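Side-chain contact in putative isomerase (Sinorhizobium meliloti, PDB 2PPG), which is probably an isomerase of the enolase superfamily, joining an N-terminal domain of the mandelate racemase/muconate lactonizing enzyme type to a TIM-barrel domain: residues A[93-96]-A[97-101]. Residues are numbered along the deposited sequence; the frame is centred on the assembly and turned at random.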
loop_
_atom_site.group_PDB
_atom_site.type_symbol
_atom_site.label_atom_id
_atom_site.label_comp_id
_atom_site.label_asym_id
_atom_site.label_seq_id
_atom_site.Cartn_x
_atom_site.Cartn_y
_atom_site.Cartn_z
ATOM N N ILE A 93 -29.906 -33.858 16.353
ATOM C CA ILE A 93 -30.308 -35.226 16.692
ATOM C C ILE A 93 -29.695 -36.202 15.686
ATOM O O ILE A 93 -29.663 -35.922 14.491
ATOM C CB ILE A 93 -31.844 -35.372 16.700
ATOM C CG1 ILE A 93 -32.462 -34.530 17.825
ATOM C CG2 ILE A 93 -32.256 -36.835 16.857
ATOM C CD1 ILE A 93 -33.985 -34.342 17.687
ATOM N N GLY A 94 -29.185 -37.330 16.171
ATOM C CA GLY A 94 -28.562 -38.333 15.311
ATOM C C GLY A 94 -27.056 -38.190 15.123
ATOM O O GLY A 94 -26.396 -39.138 14.687
ATOM N N ARG A 95 -26.502 -37.014 15.428
ATOM C CA ARG A 95 -25.063 -36.794 15.279
ATOM C C ARG A 95 -24.308 -37.226 16.521
ATOM O O ARG A 95 -24.895 -37.416 17.587
ATOM C CB ARG A 95 -24.732 -35.332 14.975
ATOM C CG ARG A 95 -25.575 -34.670 13.881
ATOM C CD ARG A 95 -25.171 -35.099 12.491
ATOM N NE ARG A 95 -23.726 -35.022 12.279
ATOM C CZ ARG A 95 -23.111 -34.060 11.598
ATOM N NH1 ARG A 95 -23.798 -33.050 11.064
ATOM N NH2 ARG A 95 -21.800 -34.101 11.456
ATOM N N ASP A 96 -22.995 -37.364 16.357
ATOM C CA ASP A 96 -22.068 -37.786 17.405
ATOM C C ASP A 96 -21.455 -36.527 18.050
ATOM O O ASP A 96 -20.966 -35.644 17.349
ATOM C CB ASP A 96 -21.007 -38.688 16.738
ATOM C CG ASP A 96 -19.824 -39.033 17.633
ATOM O OD1 ASP A 96 -19.860 -38.860 18.865
ATOM O OD2 ASP A 96 -18.815 -39.508 17.083
ATOM N N PRO A 97 -21.496 -36.424 19.388
ATOM C CA PRO A 97 -20.896 -35.264 20.049
ATOM C C PRO A 97 -19.422 -35.079 19.719
ATOM O O PRO A 97 -18.924 -33.947 19.760
ATOM C CB PRO A 97 -21.055 -35.583 21.537
ATOM C CG PRO A 97 -22.218 -36.483 21.589
ATOM C CD PRO A 97 -22.095 -37.346 20.366
ATOM N N PHE A 98 -18.729 -36.164 19.380
ATOM C CA PHE A 98 -17.322 -36.048 19.006
ATOM C C PHE A 98 -17.121 -35.294 17.699
ATOM O O PHE A 98 -16.004 -34.916 17.378
ATOM C CB PHE A 98 -16.625 -37.407 19.012
ATOM C CG PHE A 98 -16.465 -37.971 20.386
ATOM C CD1 PHE A 98 -15.615 -37.357 21.301
ATOM C CD2 PHE A 98 -17.197 -39.077 20.791
ATOM C CE1 PHE A 98 -15.495 -37.838 22.591
ATOM C CE2 PHE A 98 -17.074 -39.574 22.074
ATOM C CZ PHE A 98 -16.218 -38.953 22.976
ATOM N N ASP A 99 -18.215 -35.064 16.972
ATOM C CA ASP A 99 -18.209 -34.258 15.746
ATOM C C ASP A 99 -18.646 -32.809 15.988
ATOM O O ASP A 99 -19.104 -32.148 15.060
ATOM C CB ASP A 99 -19.151 -34.862 14.697
ATOM C CG ASP A 99 -18.732 -36.247 14.247
ATOM O OD1 ASP A 99 -17.570 -36.640 14.473
ATOM O OD2 ASP A 99 -19.580 -36.953 13.661
ATOM N N ALA A 100 -18.506 -32.327 17.226
ATOM C CA ALA A 100 -18.985 -30.991 17.642
ATOM C C ALA A 100 -18.703 -29.868 16.654
ATOM O O ALA A 100 -19.627 -29.139 16.252
ATOM C CB ALA A 100 -18.423 -30.616 19.019
ATOM N N ALA A 101 -17.432 -29.736 16.268
ATOM C CA ALA A 101 -16.992 -28.637 15.406
ATOM C C ALA A 101 -17.486 -28.782 13.967
ATOM O O ALA A 101 -17.802 -27.784 13.303
ATOM C CB ALA A 101 -15.467 -28.496 15.449
#
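Asp96 and the three residues after it, Pro97, Phe98 and Asp99, form an Asx-Pro turn, a worked example of one residue bracing a chain reversal with both its backbone and its side chain. The turn leads from the loop after helix 77-92 into helix 100-109 of the N-terminal domain. Two hydrogen bonds converge on Asp96. Its carbonyl O accepts Asp99 N at 2.8 Å, closing a type I beta turn, and its OD1 accepts Phe98 N at 3.0 Å, nearly straight (164°) but from above the carboxylate plane. With CG anti to the backbone N (chi1 170°), the carboxylate is folded over the start of the turn to meet that amide.

Electrostatics extend the motif across the subunit interface. Asp96 OD2 and Asp99 OD1 approach to 4.1 Å, a pairing probably eased by Lys146 of the second subunit, which forms salt bridges with both. Arg95 NH2 lies 4.2 Å from Asp99 OD2, too far for a salt bridge; its guanidinium instead engages Asp106 through NH1.

In the packing, Phe98 leans on Ala136 and Leu139 of helix 119-140. Its ring plane is turned 76° from the Asp96 carboxylate, and CD2 lies 3.3 Å from Asp96 OD1.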